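PDB 3SGH: SusD homolog from Bacteroides thetaiotaomicron, which probably binds glycans at the outer membrane as a SusD-like lipoprotein, presumably handing them to a partner transporter for uptake. Local coordinates for residues Val143-Phe148 / Gly201-Tyr206; Ala269-Gln274 / Ala417-Pro422. One frame throughout, in Å; residues are numbered along the deposited sequence. Where two conformers were deposited one is given.

Contact 1: Val143-Phe148 / Gly201-Tyr206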
loop_
_atom_site.group_PDB
_atom_site.type_symbol
_atom_site.label_atom_id
_atom_site.label_comp_id
_atom_site.label_asym_id
_atom_site.label_seq_id
_atom_site.Cartn_x
_atom_site.Cartn_y
_atom_site.Cartn_z
ATOM N N VAL A 143 -15.450 -0.369 11.962
ATOM C CA VAL A 143 -14.097 0.223 12.059
ATOM C C VAL A 143 -13.844 1.223 10.932
ATOM O O VAL A 143 -13.291 2.264 11.181
ATOM C CB VAL A 143 -12.943 -0.815 12.193
ATOM C CG1 VAL A 143 -12.783 -1.706 10.959
ATOM C CG2 VAL A 143 -11.664 -0.099 12.527
ATOM N N TRP A 144 -14.269 0.940 9.707
ATOM C CA TRP A 144 -14.081 1.923 8.644
ATOM C C TRP A 144 -14.808 3.226 8.980
ATOM O O TRP A 144 -14.244 4.309 8.857
ATOM C CB TRP A 144 -14.507 1.337 7.299
ATOM C CG TRP A 144 -13.419 0.419 6.722
ATOM C CD1 TRP A 144 -13.368 -0.936 6.814
ATOM C CD2 TRP A 144 -12.209 0.811 6.045
ATOM N NE1 TRP A 144 -12.267 -1.416 6.212
ATOM C CE2 TRP A 144 -11.504 -0.377 5.752
ATOM C CE3 TRP A 144 -11.676 2.031 5.653
ATOM C CZ2 TRP A 144 -10.294 -0.376 5.058
ATOM C CZ3 TRP A 144 -10.441 2.042 5.001
ATOM C CH2 TRP A 144 -9.764 0.851 4.727
ATOM N N HIS A 145 -16.060 3.124 9.403
ATOM C CA HIS A 145 -16.822 4.349 9.778
ATOM C C HIS A 145 -16.210 5.091 10.972
ATOM O O HIS A 145 -16.058 6.339 10.932
ATOM C CB HIS A 145 -18.283 4.027 10.027
ATOM C CG HIS A 145 -19.060 3.741 8.777
ATOM N ND1 HIS A 145 -20.382 4.092 8.630
ATOM C CD2 HIS A 145 -18.715 3.110 7.635
ATOM C CE1 HIS A 145 -20.812 3.695 7.443
ATOM N NE2 HIS A 145 -19.821 3.091 6.821
ATOM N N ALA A 146 -15.808 4.342 12.005
ATOM C CA ALA A 146 -15.116 4.915 13.152
ATOM C C ALA A 146 -13.838 5.643 12.753
ATOM O O ALA A 146 -13.589 6.721 13.274
ATOM C CB ALA A 146 -14.785 3.854 14.202
HETATM N N MSE A 147 -13.047 5.040 11.849
HETATM C CA MSE A 147 -11.798 5.648 11.389
HETATM C C MSE A 147 -12.076 6.923 10.595
HETATM O O MSE A 147 -11.358 7.912 10.784
HETATM C CB MSE A 147 -10.897 4.665 10.609
HETATM C CG MSE A 147 -10.362 3.563 11.440
HETATM SE SE MSE A 147 -9.082 2.470 10.500
HETATM C CE MSE A 147 -10.368 1.704 9.257
ATOM N N PHE A 148 -13.095 6.942 9.732
ATOM C CA PHE A 148 -13.501 8.195 9.052
ATOM C C PHE A 148 -13.863 9.289 10.083
ATOM O O PHE A 148 -13.450 10.442 9.948
ATOM C CB PHE A 148 -14.683 7.983 8.080
ATOM C CG PHE A 148 -14.296 7.412 6.723
ATOM C CD1 PHE A 148 -13.595 8.186 5.821
ATOM C CD2 PHE A 148 -14.632 6.098 6.366
ATOM C CE1 PHE A 148 -13.219 7.711 4.596
ATOM C CE2 PHE A 148 -14.282 5.611 5.125
ATOM C CZ PHE A 148 -13.569 6.417 4.228
ATOM N N GLY A 201 -16.896 0.165 -3.384
ATOM C CA GLY A 201 -17.631 -0.949 -4.005
ATOM C C GLY A 201 -18.769 -1.393 -3.100
ATOM O O GLY A 201 -19.928 -1.620 -3.545
ATOM N N VAL A 202 -18.450 -1.529 -1.814
ATOM C CA VAL A 202 -19.427 -2.023 -0.838
ATOM C C VAL A 202 -20.364 -0.942 -0.358
ATOM O O VAL A 202 -21.530 -1.232 -0.151
ATOM C CB VAL A 202 -18.743 -2.722 0.373
ATOM C CG1 VAL A 202 -17.776 -1.764 1.122
ATOM C CG2 VAL A 202 -19.800 -3.366 1.347
ATOM N N GLU A 203 -19.889 0.302 -0.237
ATOM C CA GLU A 203 -20.729 1.446 0.169
ATOM C C GLU A 203 -20.615 2.654 -0.772
ATOM O O GLU A 203 -19.965 3.683 -0.445
ATOM C CB GLU A 203 -20.420 1.854 1.610
ATOM C CG GLU A 203 -20.820 0.815 2.647
ATOM C CD GLU A 203 -20.813 1.351 4.051
ATOM O OE1 GLU A 203 -19.947 2.206 4.342
ATOM O OE2 GLU A 203 -21.656 0.916 4.874
ATOM N N PRO A 204 -21.242 2.545 -1.938
ATOM C CA PRO A 204 -20.989 3.564 -2.955
ATOM C C PRO A 204 -21.418 4.953 -2.565
ATOM O O PRO A 204 -20.753 5.936 -2.907
ATOM C CB PRO A 204 -21.796 3.075 -4.164
ATOM C CG PRO A 204 -22.399 1.803 -3.820
ATOM C CD PRO A 204 -21.887 1.349 -2.501
ATOM N N GLU A 205 -22.527 5.057 -1.850
ATOM C CA GLU A 205 -23.020 6.404 -1.551
ATOM C C GLU A 205 -22.287 7.004 -0.353
ATOM O O GLU A 205 -21.869 8.168 -0.433
ATOM C CB GLU A 205 -24.540 6.462 -1.443
ATOM C CG GLU A 205 -25.278 5.970 -2.733
ATOM C CD GLU A 205 -24.816 6.650 -4.037
ATOM O OE1 GLU A 205 -24.781 7.902 -4.095
ATOM O OE2 GLU A 205 -24.503 5.912 -5.006
ATOM N N TYR A 206 -22.035 6.236 0.704
ATOM C CA TYR A 206 -21.235 6.735 1.842
ATOM C C TYR A 206 -19.829 7.128 1.355
ATOM O O TYR A 206 -19.295 8.165 1.736
ATOM C CB TYR A 206 -21.154 5.685 2.941
ATOM C CG TYR A 206 -20.336 6.046 4.149
ATOM C CD1 TYR A 206 -20.924 6.632 5.268
ATOM C CD2 TYR A 206 -18.987 5.762 4.207
ATOM C CE1 TYR A 206 -20.157 6.933 6.401
ATOM C CE2 TYR A 206 -18.253 6.038 5.313
ATOM C CZ TYR A 206 -18.801 6.617 6.389
ATOM O OH TYR A 206 -17.984 6.889 7.479
#
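His-145, on helix 140-162, faces Tyr-206, in the first turn of helix 204-217, with their CA atoms 9.4 Å apart, so that side chains alone span the gap between the two backbones. The pairing joins two helices of the alpha-alpha superhelix typical of SusD-like proteins, and its core is an aromatic cluster of His-145, Phe-148 and Tyr-206. The imidazole lies flat on the phenol as an offset stack, planes 5° apart, with His-145 CE1 3.5 Å from Tyr-206 CE1. Tyr-206 CG stands anti to the backbone N (chi1 178°), which carries the ring across one face of the imidazole. Its edge then meets the face of Phe-148 in an offset edge-to-face pair, Phe-148 CD2 lying 3.8 Å from Tyr-206 CE2. Glu-203, the residue at the N-cap position of helix 204-217, reaches the rim of the imidazole with an extended chain. Glu-203 OE2 accepts a hydrogen bond from Gln-141 NE2, leaving OE1 to face the histidine, so both carboxylate oxygens are engaged. His-145 NE2 donates to the syn lone pair of Glu-203 OE1 at 2.6 Å, nearly straight at 173° and almost in the ring plane.

Contact 2: Ala269-Gln274 / Ala417-Pro422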
loop_
_atom_site.group_PDB
_atom_site.type_symbol
_atom_site.label_atom_id
_atom_site.label_comp_id
_atom_site.label_asym_id
_atom_site.label_seq_id
_atom_site.Cartn_x
_atom_site.Cartn_y
_atom_site.Cartn_z
ATOM N N ALA A 269 14.751 4.956 -12.679
ATOM C CA ALA A 269 14.489 5.589 -11.379
ATOM C C ALA A 269 13.933 4.584 -10.339
ATOM O O ALA A 269 13.937 4.846 -9.131
ATOM C CB ALA A 269 13.560 6.722 -11.566
ATOM N N TYR A 270 13.439 3.459 -10.831
ATOM C CA TYR A 270 12.754 2.442 -10.011
ATOM C C TYR A 270 13.611 1.218 -9.686
ATOM O O TYR A 270 13.469 0.660 -8.598
ATOM C CB TYR A 270 11.511 1.954 -10.747
ATOM C CG TYR A 270 10.263 2.826 -10.650
ATOM C CD1 TYR A 270 10.329 4.189 -10.448
ATOM C CD2 TYR A 270 8.985 2.263 -10.828
ATOM C CE1 TYR A 270 9.173 4.946 -10.376
ATOM C CE2 TYR A 270 7.847 3.019 -10.782
ATOM C CZ TYR A 270 7.935 4.358 -10.556
ATOM O OH TYR A 270 6.777 5.082 -10.483
ATOM N N PHE A 271 14.473 0.835 -10.630
ATOM C CA PHE A 271 15.177 -0.454 -10.595
ATOM C C PHE A 271 16.645 -0.305 -11.053
ATOM O O PHE A 271 16.996 0.653 -11.767
ATOM C CB PHE A 271 14.529 -1.444 -11.572
ATOM C CG PHE A 271 13.035 -1.529 -11.504
ATOM C CD1 PHE A 271 12.412 -1.896 -10.331
ATOM C CD2 PHE A 271 12.262 -1.282 -12.633
ATOM C CE1 PHE A 271 11.038 -1.984 -10.282
ATOM C CE2 PHE A 271 10.852 -1.356 -12.584
ATOM C CZ PHE A 271 10.260 -1.698 -11.427
ATOM N N THR A 272 17.473 -1.300 -10.727
ATOM C CA THR A 272 18.781 -1.463 -11.351
ATOM C C THR A 272 18.677 -2.518 -12.431
ATOM O O THR A 272 17.879 -3.451 -12.287
ATOM C CB THR A 272 19.836 -1.898 -10.331
ATOM O OG1 THR A 272 19.466 -3.165 -9.752
ATOM C CG2 THR A 272 19.963 -0.861 -9.262
ATOM N N PRO A 273 19.456 -2.383 -13.500
ATOM C CA PRO A 273 19.570 -3.427 -14.517
ATOM C C PRO A 273 20.109 -4.715 -13.893
ATOM O O PRO A 273 20.943 -4.653 -12.977
ATOM C CB PRO A 273 20.626 -2.851 -15.481
ATOM C CG PRO A 273 20.386 -1.406 -15.406
ATOM C CD PRO A 273 20.103 -1.138 -13.948
ATOM N N GLN A 274 19.635 -5.859 -14.386
ATOM C CA GLN A 274 20.169 -7.157 -13.973
ATOM C C GLN A 274 21.615 -7.264 -14.383
ATOM O O GLN A 274 22.015 -6.713 -15.406
ATOM C CB GLN A 274 19.345 -8.312 -14.532
ATOM C CG GLN A 274 19.380 -8.482 -16.033
ATOM C CD GLN A 274 20.575 -9.279 -16.535
ATOM O OE1 GLN A 274 21.191 -10.092 -15.795
ATOM N NE2 GLN A 274 20.874 -9.104 -17.825
ATOM N N ALA A 417 2.730 4.398 -10.641
ATOM C CA ALA A 417 3.101 5.651 -9.976
ATOM C C ALA A 417 3.365 5.477 -8.461
ATOM O O ALA A 417 4.311 6.079 -7.920
ATOM C CB ALA A 417 2.046 6.729 -10.183
ATOM N N CYS A 418 2.506 4.703 -7.778
ATOM C CA CYS A 418 2.597 4.566 -6.327
ATOM C C CYS A 418 3.590 3.466 -6.048
ATOM O O CYS A 418 3.210 2.324 -5.859
ATOM C CB CYS A 418 1.226 4.263 -5.748
ATOM S SG CYS A 418 0.064 5.689 -6.015
ATOM N N TYR A 419 4.880 3.815 -6.083
ATOM C CA TYR A 419 5.958 2.841 -6.006
ATOM C C TYR A 419 7.099 3.370 -5.158
ATOM O O TYR A 419 7.505 4.560 -5.322
ATOM C CB TYR A 419 6.514 2.480 -7.415
ATOM C CG TYR A 419 7.850 1.767 -7.374
ATOM C CD1 TYR A 419 7.912 0.375 -7.242
ATOM C CD2 TYR A 419 9.054 2.472 -7.471
ATOM C CE1 TYR A 419 9.089 -0.279 -7.148
ATOM C CE2 TYR A 419 10.260 1.810 -7.372
ATOM C CZ TYR A 419 10.262 0.442 -7.229
ATOM O OH TYR A 419 11.431 -0.220 -7.131
ATOM N N PRO A 420 7.667 2.504 -4.278
ATOM C CA PRO A 420 7.195 1.210 -3.816
ATOM C C PRO A 420 6.088 1.382 -2.771
ATOM O O PRO A 420 6.249 2.169 -1.846
ATOM C CB PRO A 420 8.446 0.564 -3.161
ATOM C CG PRO A 420 9.449 1.635 -3.080
ATOM C CD PRO A 420 8.912 2.896 -3.595
ATOM N N ASP A 421 4.959 0.705 -2.968
ATOM C CA ASP A 421 3.811 0.825 -2.066
ATOM C C ASP A 421 3.358 -0.613 -1.817
ATOM O O ASP A 421 2.999 -1.306 -2.764
ATOM C CB ASP A 421 2.709 1.630 -2.710
ATOM C CG ASP A 421 1.504 1.823 -1.789
ATOM O OD1 ASP A 421 1.019 0.835 -1.188
ATOM O OD2 ASP A 421 1.062 2.976 -1.711
ATOM N N PRO A 422 3.402 -1.071 -0.571
ATOM C CA PRO A 422 3.150 -2.496 -0.305
ATOM C C PRO A 422 1.731 -2.952 -0.517
ATOM O O PRO A 422 1.509 -4.132 -0.757
ATOM C CB PRO A 422 3.502 -2.656 1.161
ATOM C CG PRO A 422 3.330 -1.325 1.769
ATOM C CD PRO A 422 3.727 -0.319 0.649
HETATM O O HOH W 1 5.957 7.592 -9.181
#
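Tyr-270 and Tyr-419 lie face against face in an offset stack, centroids 4.1 Å apart and planes at 16°, with Tyr-419 CD2 over the centre of the Tyr-270 ring. Pro-420 CD, after a cis peptide, lies over the rim of the opposite face of Tyr-419. Phe-271 completes the aromatic cluster obliquely, its CE1 3.6 Å from Tyr-419 OH, and one of its faces is covered at the centre by Tyr-270 CB. The two phenols run antiparallel: Tyr-419 OH reaches the carbonyl of Tyr-270, while Tyr-270 OH reaches the end of helix 403-417. With CG anti to the backbone N (chi1 165°), Tyr-419 extends across Tyr-270 and donates from OH to Tyr-270 O at 2.7 Å, tilted 31° from the carbonyl plane. Tyr-270 OH hydrogen-bonds to Ile-416 O and also accepts from a water, which in turn donates to Ala-417 O at 2.6 Å. A leucine in place of Tyr-419 would probably leave Tyr-270 O without this donor and lose the flat stacking over the Tyr-270 ring. Leu-255 of helix 253-261 also touches Tyr-419. Buried throughout, the contact ties together the exits of two helices, 267-270 and 403-417, through a stacked tyrosine pair inside the SusD-like fold.

In the fold
Contacts 1 and 2 lie on opposite sides of the chain's centre, their centres 18 and 13 Å from it and 31 Å from each other. Their nearest atoms come within about 12 Å but do not touch. They follow one another in series: 143-148 has met 201-206 before 269-274 begins. Contact 2 spans the longer stretch of sequence, 142 intervening residues against 52 in contact 1, of which 36 are helical. Contact 1 is partly buried and joins neighbouring parts of the helical superhelix; contact 2 is fully buried and brings together the ends of two helices and the loops that follow them. With no ligand site identified, neither can be assigned to glycan binding.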